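Local coordinates for inosine-uridine preferring nucleoside hydrolase family protein (Bacillus anthracis, PDB 2C40), which belongs to the inosine-uridine preferring nucleoside hydrolase family and binds a calcium ion and alpha-D-ribofuranose in one pocket, at residues A[161-166]-A[170-175]; A[35-40]-A[174-179]; A[17-22]-A[221-226]; A[250-255]-A[300-305]. All blocks are in the same frame, centred on the assembly; numbering follows the deposited sequence. Where two conformers were deposited one is given.

Contact 1. Residues A[161-166]-A[170-175]; sequences VHEPEH and AEWNSF. With RIB (alpha-D-ribofuranose), chain D.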
# COMPACT_ATOMS: atom_id res chain seq x y z
N VAL A 161 -1.52 21.82 -3.75
CA VAL A 161 -0.60 21.74 -4.89
C VAL A 161 0.73 22.44 -4.54
O VAL A 161 0.78 23.64 -4.32
CB VAL A 161 -1.24 22.40 -6.17
CG1 VAL A 161 -0.31 22.36 -7.33
CG2 VAL A 161 -2.48 21.68 -6.58
N HIS A 162 1.82 21.67 -4.51
CA HIS A 162 3.14 22.23 -4.25
C HIS A 162 4.09 21.74 -5.35
O HIS A 162 4.74 20.74 -5.23
CB HIS A 162 3.55 22.01 -2.78
CG HIS A 162 2.57 22.64 -1.81
ND1 HIS A 162 1.62 21.91 -1.12
CD2 HIS A 162 2.30 23.94 -1.54
CE1 HIS A 162 0.85 22.73 -0.43
NE2 HIS A 162 1.24 23.97 -0.66
N GLU A 163 4.08 22.44 -6.49
CA GLU A 163 4.66 21.97 -7.73
C GLU A 163 5.39 23.08 -8.46
O GLU A 163 5.06 24.26 -8.33
CB GLU A 163 3.59 21.46 -8.67
CG GLU A 163 2.86 20.25 -8.20
CD GLU A 163 3.73 19.06 -7.97
OE1 GLU A 163 4.74 18.84 -8.70
OE2 GLU A 163 3.38 18.32 -7.04
N PRO A 164 6.37 22.71 -9.29
CA PRO A 164 7.02 23.77 -10.06
C PRO A 164 6.00 24.53 -10.96
O PRO A 164 4.92 24.01 -11.32
CB PRO A 164 8.06 23.00 -10.88
CG PRO A 164 8.32 21.77 -10.09
CD PRO A 164 6.97 21.40 -9.57
N GLU A 165 6.33 25.76 -11.24
CA GLU A 165 5.47 26.71 -11.97
C GLU A 165 4.22 27.17 -11.21
O GLU A 165 3.48 27.96 -11.74
CB GLU A 165 5.00 26.17 -13.32
CG GLU A 165 6.05 25.59 -14.22
CD GLU A 165 5.50 25.24 -15.64
OE1 GLU A 165 4.49 24.55 -15.75
OE2 GLU A 165 6.07 25.65 -16.65
N HIS A 166 3.97 26.70 -10.00
CA HIS A 166 2.77 27.07 -9.33
C HIS A 166 3.03 27.88 -8.06
O HIS A 166 3.99 27.60 -7.37
CB HIS A 166 1.97 25.80 -9.02
CG HIS A 166 0.57 26.11 -8.63
ND1 HIS A 166 0.06 25.78 -7.41
CD2 HIS A 166 -0.38 26.82 -9.27
CE1 HIS A 166 -1.17 26.24 -7.32
NE2 HIS A 166 -1.47 26.87 -8.43
N ALA A 170 -3.73 26.72 -5.41
CA ALA A 170 -4.78 25.89 -6.01
C ALA A 170 -4.91 24.53 -5.31
O ALA A 170 -3.99 24.06 -4.60
CB ALA A 170 -4.51 25.64 -7.48
N GLU A 171 -6.05 23.92 -5.56
CA GLU A 171 -6.34 22.56 -5.14
C GLU A 171 -6.13 21.66 -6.37
O GLU A 171 -6.26 22.13 -7.51
CB GLU A 171 -7.76 22.55 -4.59
CG GLU A 171 -8.35 21.23 -4.34
CD GLU A 171 -8.84 20.55 -5.59
OE1 GLU A 171 -8.75 19.32 -5.54
OE2 GLU A 171 -9.27 21.22 -6.61
N TRP A 172 -5.77 20.39 -6.15
CA TRP A 172 -5.35 19.47 -7.21
C TRP A 172 -6.34 19.15 -8.33
O TRP A 172 -5.95 19.08 -9.50
CB TRP A 172 -4.79 18.14 -6.61
CG TRP A 172 -3.29 18.11 -6.59
CD1 TRP A 172 -2.47 18.22 -5.51
CD2 TRP A 172 -2.44 18.05 -7.73
NE1 TRP A 172 -1.16 18.18 -5.90
CE2 TRP A 172 -1.12 18.09 -7.27
CE3 TRP A 172 -2.68 17.92 -9.11
CZ2 TRP A 172 -0.03 18.06 -8.14
CZ3 TRP A 172 -1.61 17.87 -9.97
CH2 TRP A 172 -0.30 17.94 -9.48
N ASN A 173 -7.59 18.84 -7.99
CA ASN A 173 -8.58 18.56 -9.05
C ASN A 173 -8.76 19.74 -10.02
O ASN A 173 -8.94 19.53 -11.22
CB ASN A 173 -9.92 18.07 -8.48
CG ASN A 173 -9.83 16.64 -7.89
OD1 ASN A 173 -8.91 15.88 -8.20
ND2 ASN A 173 -10.82 16.27 -7.08
N SER A 174 -8.72 20.97 -9.50
CA SER A 174 -8.74 22.17 -10.33
C SER A 174 -7.43 22.34 -11.09
O SER A 174 -7.44 22.56 -12.30
CB SER A 174 -8.97 23.44 -9.51
OG SER A 174 -9.99 23.25 -8.56
N PHE A 175 -6.32 22.26 -10.38
CA PHE A 175 -5.00 22.40 -11.00
C PHE A 175 -4.75 21.43 -12.19
O PHE A 175 -4.17 21.82 -13.16
CB PHE A 175 -3.93 22.23 -9.93
CG PHE A 175 -2.51 22.47 -10.40
CD1 PHE A 175 -2.11 23.73 -10.82
CD2 PHE A 175 -1.56 21.45 -10.37
CE1 PHE A 175 -0.84 23.98 -11.23
CE2 PHE A 175 -0.25 21.66 -10.80
CZ PHE A 175 0.14 22.93 -11.21
O5 RIB D . -7.11 17.54 -4.14
C5 RIB D . -7.77 16.42 -3.49
C4 RIB D . -7.92 15.30 -4.52
O4 RIB D . -6.58 14.85 -4.83
C3 RIB D . -8.76 14.06 -4.15
O3 RIB D . -9.99 14.08 -4.95
C2 RIB D . -7.80 12.80 -4.32
O2 RIB D . -8.18 11.54 -5.05
C1 RIB D . -6.51 13.40 -4.93
O HOH W 1 1.63 18.82 -4.83
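Val161 enters between two aromatic side chains of the 170-175 segment, and each of its branches meets a different ring. Its CB lies 3.6 Å from Ala170 O. CG1, anti to the backbone N (chi1 179°), comes down over one face of Phe175, 3.4 Å from CD2. CG2 lies over the five-membered ring of Trp172, 3.6 Å from the centroid and almost on the ring normal, so both methyls make CH-pi contacts. The backbone of Val161 adds a weak hydrogen bond from N to Ala170 O. Phe175 CE1 lies over one face of the His166 ring, 3.5 Å from His166 CD2, with the two planes inclined at 49°. Glu163 crosses Trp172 at about a right angle, its bent chain bringing CG within 3.6 Å of Trp172 CZ2. Its OE2 takes a hydrogen bond from a water that in turn accepts from His162 N and Trp172 NE1, which ties the indole edge to the loop.

Glu171 is the N-cap of helix 172-176: OE1 accepts from Asn173 N from above the carboxylate plane, while OE2 is gripped by Ser174 N and Ser174 OG, with Gly153 N as a further donor. The same OE1 accepts from O5 of alpha-D-ribofuranose at 2.8 Å, and Asn173 ND2 donates to its O3. Phe73 stacks on Trp172, and Asn160 ND2 is also hydrogen-bonded to alpha-D-ribofuranose. Capping and ligand binding thus share one carboxylate, whose OE1 serves both the helix N-terminus and O5.

Contact 2. Residues A[35-40]-A[174-179]; sequences IPADCY and SFWDPE. With RIB (alpha-D-ribofuranose), chain D.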
# COMPACT_ATOMS: atom_id res chain seq x y z
N ILE A 35 -11.33 8.70 -14.93
CA ILE A 35 -10.35 9.57 -15.60
C ILE A 35 -8.96 9.30 -14.99
O ILE A 35 -8.81 9.22 -13.77
CB ILE A 35 -10.78 11.11 -15.59
CG1 ILE A 35 -9.86 11.92 -16.51
CG2 ILE A 35 -10.83 11.68 -14.14
CD1 ILE A 35 -10.19 13.39 -16.58
N PRO A 36 -7.94 9.12 -15.85
CA PRO A 36 -6.60 8.79 -15.36
C PRO A 36 -5.80 9.99 -14.79
O PRO A 36 -4.72 10.32 -15.27
CB PRO A 36 -5.96 8.14 -16.62
CG PRO A 36 -6.52 8.89 -17.72
CD PRO A 36 -7.99 9.11 -17.33
N ALA A 37 -6.32 10.61 -13.74
CA ALA A 37 -5.72 11.80 -13.16
C ALA A 37 -4.89 11.35 -11.95
O ALA A 37 -3.68 11.16 -12.08
CB ALA A 37 -6.77 12.83 -12.81
N ASP A 38 -5.52 11.12 -10.80
CA ASP A 38 -4.79 10.59 -9.64
C ASP A 38 -4.73 9.06 -9.65
O ASP A 38 -4.85 8.40 -8.62
CB ASP A 38 -5.44 11.09 -8.38
CG ASP A 38 -4.57 10.95 -7.18
OD1 ASP A 38 -5.17 11.01 -6.10
OD2 ASP A 38 -3.35 10.75 -7.31
N CYS A 39 -4.59 8.50 -10.84
CA CYS A 39 -4.56 7.07 -11.03
C CYS A 39 -4.00 6.76 -12.40
O CYS A 39 -3.98 7.60 -13.27
CB CYS A 39 -5.95 6.42 -10.88
SG CYS A 39 -7.12 6.61 -12.28
N TYR A 40 -3.51 5.53 -12.55
CA TYR A 40 -3.32 4.91 -13.82
C TYR A 40 -4.64 4.26 -14.24
O TYR A 40 -5.34 3.70 -13.44
CB TYR A 40 -2.17 3.89 -13.74
CG TYR A 40 -0.81 4.55 -13.65
CD1 TYR A 40 -0.28 5.00 -12.42
CD2 TYR A 40 -0.07 4.79 -14.79
CE1 TYR A 40 0.97 5.63 -12.36
CE2 TYR A 40 1.19 5.39 -14.73
CZ TYR A 40 1.69 5.80 -13.52
OH TYR A 40 2.93 6.39 -13.51
N SER A 174 -8.72 20.97 -9.50
CA SER A 174 -8.74 22.17 -10.33
C SER A 174 -7.43 22.34 -11.09
O SER A 174 -7.44 22.56 -12.30
CB SER A 174 -8.97 23.44 -9.51
OG SER A 174 -9.99 23.25 -8.56
N PHE A 175 -6.32 22.26 -10.38
CA PHE A 175 -5.00 22.40 -11.00
C PHE A 175 -4.75 21.43 -12.19
O PHE A 175 -4.17 21.82 -13.16
CB PHE A 175 -3.93 22.23 -9.93
CG PHE A 175 -2.51 22.47 -10.40
CD1 PHE A 175 -2.11 23.73 -10.82
CD2 PHE A 175 -1.56 21.45 -10.37
CE1 PHE A 175 -0.84 23.98 -11.23
CE2 PHE A 175 -0.25 21.66 -10.80
CZ PHE A 175 0.14 22.93 -11.21
N TRP A 176 -5.25 20.20 -12.11
CA TRP A 176 -5.02 19.20 -13.16
C TRP A 176 -5.46 19.69 -14.50
O TRP A 176 -4.81 19.38 -15.51
CB TRP A 176 -5.72 17.89 -12.86
CG TRP A 176 -5.26 16.64 -13.66
CD1 TRP A 176 -4.22 15.84 -13.37
CD2 TRP A 176 -5.92 16.02 -14.79
NE1 TRP A 176 -4.12 14.82 -14.25
CE2 TRP A 176 -5.17 14.89 -15.13
CE3 TRP A 176 -7.08 16.32 -15.54
CZ2 TRP A 176 -5.53 14.02 -16.16
CZ3 TRP A 176 -7.42 15.47 -16.60
CH2 TRP A 176 -6.63 14.32 -16.88
N ASP A 177 -6.57 20.45 -14.53
CA ASP A 177 -7.08 21.05 -15.75
C ASP A 177 -7.95 22.29 -15.41
O ASP A 177 -9.19 22.19 -15.26
CB ASP A 177 -7.90 20.02 -16.51
CG ASP A 177 -8.28 20.49 -17.89
OD1 ASP A 177 -8.00 21.67 -18.14
OD2 ASP A 177 -8.78 19.70 -18.72
N PRO A 178 -7.29 23.44 -15.26
CA PRO A 178 -7.96 24.72 -14.95
C PRO A 178 -8.94 25.20 -16.00
O PRO A 178 -9.96 25.85 -15.66
CB PRO A 178 -6.80 25.69 -14.79
CG PRO A 178 -5.60 24.83 -14.57
CD PRO A 178 -5.83 23.60 -15.33
N GLU A 179 -8.67 24.87 -17.26
CA GLU A 179 -9.53 25.25 -18.38
C GLU A 179 -10.88 24.53 -18.28
O GLU A 179 -11.92 25.12 -18.55
CB GLU A 179 -8.82 24.96 -19.68
CG GLU A 179 -7.60 25.89 -19.80
CD GLU A 179 -6.62 25.54 -20.92
OE1 GLU A 179 -6.13 24.37 -21.01
OE2 GLU A 179 -6.27 26.47 -21.68
O5 RIB D . -7.11 17.54 -4.14
C5 RIB D . -7.77 16.42 -3.49
C4 RIB D . -7.92 15.30 -4.52
O4 RIB D . -6.58 14.85 -4.83
C3 RIB D . -8.76 14.06 -4.15
O3 RIB D . -9.99 14.08 -4.95
C2 RIB D . -7.80 12.80 -4.32
O2 RIB D . -8.18 11.54 -5.05
C1 RIB D . -6.51 13.40 -4.93
O HOH W 2 -2.38 12.49 -13.75
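Trp176 lays one face of its indole over the methyl of Ala37, a CH-pi contact in the loop after strand 27-34, a parallel strand of the mixed sheet of this nucleoside hydrolase fold. Ala37 CB stands 3.6 Å from the centroid of the five-membered ring, 18° off the normal, and is closest to Trp176 CE2. The indole is carried there by a chi1 of -163°, which sets CG anti to the backbone N and sends the ring from the 174-179 segment across to the 35-40 loop.

Ile35 approaches from the opposite direction. With both torsions extended, its CD1 reaches the far end of the six-membered ring, 3.5 Å from Trp176 CZ3, and CG1 follows behind near CH2. Pro36, the centre of an inverse gamma turn closed by a weak bond from Ala37 N to Ile35 O, passes its carbonyl oxygen 3.9 Å from Trp176 CZ2. The turn therefore presents Ile35 and Ala37 to the same indole. Pro127 and Thr129 also pack on Trp176, and Phe73 meets it at about 40°.

Directly after Ala37 the loop enters the ligand pocket. Asp38 N donates to Asp9 OD1, a residue of the calcium site, and Asp38 OD1 lies 3.0 Å from C1 of alpha-D-ribofuranose. Ala37, which the indole covers, directly precedes this pocket aspartate. At the indole edge, one water lies in the ring plane, where it accepts a hydrogen bond from Trp176 NE1 at 3.0 Å.

Contact 3. Residues A[17-22]-A[221-226]; sequences SLFLLL and IDFLGQ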
# COMPACT_ATOMS: atom_id res chain seq x y z
N SER A 17 -15.52 5.54 -2.41
CA SER A 17 -16.74 6.29 -2.66
C SER A 17 -17.65 5.45 -3.54
O SER A 17 -18.83 5.34 -3.27
CB SER A 17 -16.45 7.62 -3.38
OG SER A 17 -15.86 8.62 -2.55
N LEU A 18 -17.10 4.85 -4.60
CA LEU A 18 -17.86 3.94 -5.42
C LEU A 18 -18.52 2.84 -4.60
O LEU A 18 -19.73 2.60 -4.68
CB LEU A 18 -16.96 3.31 -6.49
CG LEU A 18 -17.63 2.30 -7.40
CD1 LEU A 18 -18.70 2.94 -8.23
CD2 LEU A 18 -16.60 1.63 -8.28
N PHE A 19 -17.72 2.18 -3.76
CA PHE A 19 -18.24 1.12 -2.90
C PHE A 19 -19.37 1.62 -2.00
O PHE A 19 -20.39 0.95 -1.87
CB PHE A 19 -17.11 0.45 -2.12
CG PHE A 19 -17.55 -0.27 -0.92
CD1 PHE A 19 -18.18 -1.49 -1.02
CD2 PHE A 19 -17.35 0.28 0.36
CE1 PHE A 19 -18.59 -2.18 0.14
CE2 PHE A 19 -17.75 -0.39 1.49
CZ PHE A 19 -18.38 -1.62 1.38
N LEU A 20 -19.23 2.81 -1.42
CA LEU A 20 -20.30 3.31 -0.54
C LEU A 20 -21.53 3.80 -1.32
O LEU A 20 -22.64 3.58 -0.87
CB LEU A 20 -19.77 4.43 0.33
CG LEU A 20 -18.63 4.07 1.29
CD1 LEU A 20 -18.03 5.31 1.78
CD2 LEU A 20 -19.11 3.23 2.43
N LEU A 21 -21.36 4.45 -2.48
CA LEU A 21 -22.52 4.88 -3.29
C LEU A 21 -23.44 3.69 -3.54
O LEU A 21 -24.69 3.80 -3.56
CB LEU A 21 -22.08 5.47 -4.66
CG LEU A 21 -21.37 6.83 -4.62
CD1 LEU A 21 -20.46 7.00 -5.79
CD2 LEU A 21 -22.40 8.02 -4.50
N LEU A 22 -22.80 2.56 -3.75
CA LEU A 22 -23.47 1.35 -4.13
C LEU A 22 -24.36 0.75 -2.99
O LEU A 22 -25.23 -0.06 -3.23
CB LEU A 22 -22.42 0.34 -4.64
CG LEU A 22 -21.77 0.61 -6.01
CD1 LEU A 22 -20.60 -0.29 -6.21
CD2 LEU A 22 -22.79 0.44 -7.15
N ILE A 221 -16.57 -3.28 6.14
CA ILE A 221 -15.70 -2.55 7.07
C ILE A 221 -14.23 -3.03 6.87
O ILE A 221 -13.33 -2.20 6.76
CB ILE A 221 -16.17 -2.75 8.56
CG1 ILE A 221 -17.57 -2.16 8.81
CG2 ILE A 221 -15.19 -2.16 9.54
CD1 ILE A 221 -17.66 -0.65 8.75
N ASP A 222 -14.02 -4.34 6.80
CA ASP A 222 -12.70 -4.93 6.53
C ASP A 222 -12.19 -4.36 5.20
O ASP A 222 -11.04 -3.92 5.11
CB ASP A 222 -12.84 -6.44 6.48
CG ASP A 222 -11.51 -7.18 6.35
OD1 ASP A 222 -10.43 -6.65 6.72
OD2 ASP A 222 -11.58 -8.34 5.90
N PHE A 223 -13.06 -4.28 4.19
CA PHE A 223 -12.67 -3.69 2.89
C PHE A 223 -12.26 -2.21 2.99
O PHE A 223 -11.21 -1.82 2.44
CB PHE A 223 -13.77 -3.83 1.85
CG PHE A 223 -13.44 -3.18 0.51
CD1 PHE A 223 -14.10 -2.04 0.08
CD2 PHE A 223 -12.47 -3.73 -0.33
CE1 PHE A 223 -13.81 -1.45 -1.14
CE2 PHE A 223 -12.16 -3.13 -1.57
CZ PHE A 223 -12.83 -2.01 -1.96
N LEU A 224 -13.08 -1.40 3.68
CA LEU A 224 -12.73 -0.01 3.99
C LEU A 224 -11.38 0.09 4.66
O LEU A 224 -10.58 0.92 4.27
CB LEU A 224 -13.74 0.64 4.96
CG LEU A 224 -14.92 1.41 4.49
CD1 LEU A 224 -15.80 1.75 5.74
CD2 LEU A 224 -14.45 2.70 3.75
N GLY A 225 -11.15 -0.71 5.69
CA GLY A 225 -9.85 -0.72 6.36
C GLY A 225 -8.65 -1.08 5.49
O GLY A 225 -7.59 -0.50 5.64
N GLN A 226 -8.79 -2.06 4.62
CA GLN A 226 -7.72 -2.43 3.67
C GLN A 226 -7.42 -1.25 2.76
O GLN A 226 -6.26 -0.87 2.59
CB GLN A 226 -8.13 -3.65 2.86
CG GLN A 226 -8.06 -4.89 3.75
CD GLN A 226 -8.62 -6.13 3.10
OE1 GLN A 226 -8.20 -6.51 2.04
NE2 GLN A 226 -9.54 -6.78 3.79
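Phe19 and Phe223 form the aromatic part of this contact, a T-shaped pair between helix 12-21 and helix 219-229. The edge of Phe223 is directed at the face of Phe19, with centroids 5.2 Å apart and planes at 67°. Phe223 CD1 sits over the centre of the Phe19 ring, 3.9 Å above its plane. Both side chains have CG anti to the backbone N and run past each other in opposite directions. Phe55 completes the cluster, edge-to-face with Phe19 and inclined to Phe223 at about 50°.

Apolar contacts of aliphatic carbons with the rings come next. Phe19 CB lies 3.9 Å from Phe223 CE1, while Leu224 brings its CG within 4.5 Å of Phe19 CE2, a looser, oblique approach.

No polar bond crosses the contact; within helix 219-229 Gln226 NE2 donates to Asp222 OD1 at 3.1 Å, the oxygen being met from above the carboxylate plane. On this side Asp222 packs on Pro88 of the second subunit, and Gln226 on Gln226 of that subunit. With no hydrogen bond joining the two segments, the helices meet here through van der Waals and ring-edge contacts alone, as expected of a buried apolar interface.

Contact 4. Residues A[250-255]-A[300-305]; sequences TAAFVG and FDYITR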
# COMPACT_ATOMS: atom_id res chain seq x y z
N THR A 250 -17.81 14.14 -0.39
CA THR A 250 -18.50 14.60 -1.60
C THR A 250 -19.62 13.64 -1.97
O THR A 250 -20.75 14.07 -2.21
CB THR A 250 -17.52 14.74 -2.78
OG1 THR A 250 -16.42 15.60 -2.41
CG2 THR A 250 -18.19 15.33 -3.99
N ALA A 251 -19.30 12.34 -1.98
CA ALA A 251 -20.25 11.27 -2.30
C ALA A 251 -21.33 11.12 -1.24
O ALA A 251 -22.49 10.86 -1.57
CB ALA A 251 -19.50 9.96 -2.46
N ALA A 252 -20.97 11.33 0.04
CA ALA A 252 -21.92 11.24 1.14
C ALA A 252 -22.91 12.42 1.14
O ALA A 252 -24.06 12.28 1.55
CB ALA A 252 -21.20 11.18 2.44
N PHE A 253 -22.44 13.58 0.69
CA PHE A 253 -23.26 14.78 0.57
C PHE A 253 -24.36 14.58 -0.51
O PHE A 253 -25.46 15.10 -0.39
CB PHE A 253 -22.42 16.00 0.18
CG PHE A 253 -23.19 17.28 0.10
CD1 PHE A 253 -23.60 17.92 1.24
CD2 PHE A 253 -23.52 17.84 -1.12
CE1 PHE A 253 -24.34 19.11 1.16
CE2 PHE A 253 -24.26 19.01 -1.19
CZ PHE A 253 -24.64 19.64 -0.06
N VAL A 254 -24.03 13.84 -1.56
CA VAL A 254 -25.01 13.45 -2.56
C VAL A 254 -26.08 12.53 -1.93
O VAL A 254 -27.28 12.71 -2.15
CB VAL A 254 -24.33 12.76 -3.79
CG1 VAL A 254 -25.37 12.15 -4.72
CG2 VAL A 254 -23.44 13.76 -4.52
N GLY A 255 -25.64 11.55 -1.15
CA GLY A 255 -26.56 10.64 -0.48
C GLY A 255 -27.31 11.24 0.70
O GLY A 255 -28.41 10.81 1.00
N PHE A 300 -19.34 9.99 9.99
CA PHE A 300 -18.69 8.72 10.24
C PHE A 300 -19.66 7.60 10.56
O PHE A 300 -19.41 6.48 10.16
CB PHE A 300 -17.60 8.86 11.32
CG PHE A 300 -16.41 9.60 10.84
CD1 PHE A 300 -16.12 10.88 11.29
CD2 PHE A 300 -15.62 9.03 9.87
CE1 PHE A 300 -15.00 11.57 10.81
CE2 PHE A 300 -14.51 9.71 9.38
CZ PHE A 300 -14.20 10.98 9.84
N ASP A 301 -20.76 7.88 11.26
CA ASP A 301 -21.79 6.85 11.48
C ASP A 301 -22.43 6.42 10.15
O ASP A 301 -22.74 5.26 9.92
CB ASP A 301 -22.86 7.36 12.43
CG ASP A 301 -23.90 6.32 12.71
OD1 ASP A 301 -23.58 5.33 13.41
OD2 ASP A 301 -25.05 6.50 12.26
N TYR A 302 -22.63 7.37 9.27
CA TYR A 302 -23.28 7.11 7.99
C TYR A 302 -22.45 6.13 7.13
O TYR A 302 -22.96 5.13 6.63
CB TYR A 302 -23.48 8.44 7.29
CG TYR A 302 -24.08 8.38 5.92
CD1 TYR A 302 -23.50 9.06 4.87
CD2 TYR A 302 -25.24 7.65 5.69
CE1 TYR A 302 -24.08 9.05 3.61
CE2 TYR A 302 -25.83 7.62 4.44
CZ TYR A 302 -25.23 8.32 3.40
OH TYR A 302 -25.79 8.28 2.14
N ILE A 303 -21.18 6.43 6.97
CA ILE A 303 -20.33 5.60 6.12
C ILE A 303 -20.03 4.24 6.74
O ILE A 303 -19.99 3.24 6.02
CB ILE A 303 -19.13 6.38 5.61
CG1 ILE A 303 -18.20 6.76 6.75
CG2 ILE A 303 -19.62 7.67 4.83
CD1 ILE A 303 -17.16 7.86 6.39
N THR A 304 -19.92 4.16 8.07
CA THR A 304 -19.87 2.84 8.71
C THR A 304 -21.21 2.08 8.60
O THR A 304 -21.18 0.88 8.37
CB THR A 304 -19.14 2.80 10.13
OG1 THR A 304 -19.93 2.15 11.15
CG2 THR A 304 -18.69 4.14 10.59
N ARG A 305 -22.36 2.75 8.65
CA ARG A 305 -23.66 2.05 8.40
C ARG A 305 -23.70 1.44 6.99
O ARG A 305 -24.06 0.28 6.83
CB ARG A 305 -24.88 2.97 8.60
CG ARG A 305 -25.30 3.00 10.04
CD ARG A 305 -26.34 4.08 10.39
NE ARG A 305 -26.52 4.02 11.85
CZ ARG A 305 -27.30 3.15 12.47
NH1 ARG A 305 -28.02 2.27 11.78
NH2 ARG A 305 -27.37 3.15 13.79
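A chi1 of 177° swings CG of Tyr302 anti to its own backbone N and extends the phenol from helix 296-308 toward helix 246-255. A chi2 of -131° then turns the ring so that its edge meets Ala252. The methyl of that alanine lies near the ring plane, with CB 3.8 Å from Tyr302 CE1 and 4.0 Å from Tyr302 CD1. Tyr302 CE1 also comes within 3.8 Å of Ala252 O, so the phenol runs beside the backbone of the partner helix as well as its methyl.

One helical turn further on, the end of the phenol reaches Gly255, where Tyr302 OH lies 3.6 Å from the CA. Glycine has no side chain, and the hydroxyl rests directly against the main chain. Tyr302 is further packed by Met24 and Leu259. The backbones come closest at Ala252 and Ile303, whose CA atoms are 7.7 Å apart, and Ile303 also touches Leu20 of helix 12-21.

Within helix 296-308, a salt bridge of 2.9 Å from Arg305 NE to Asp301 OD2 spans one turn. Between the two segments no hydrogen bond is formed, so the cohesion of this helix pair rests mainly on van der Waals packing of one phenol against small residues, alanine and glycine.

How the contacts relate
From the N terminus, helix 12-21 comes first; contact 3 joins it to helix 219-229 and closes the longest loop. Within that loop, contact 2 brings the segment after strand 27-34 against Trp176 of helix 172-176. Contact 1 is a short closure, also within the span of contact 3, ending on the same helix 172-176, and shares Ser174 and Phe175 with contact 2; both touch alpha-D-ribofuranose. Contact 4 opens after contact 3 has closed and ties helix 246-255 to the C-terminal helix 296-308. Contacts 3 and 4, centres 11 Å apart, touch through Leu20 with Ile303 and Ser17 with Ala251, across the chain's centre from contacts 1 and 2.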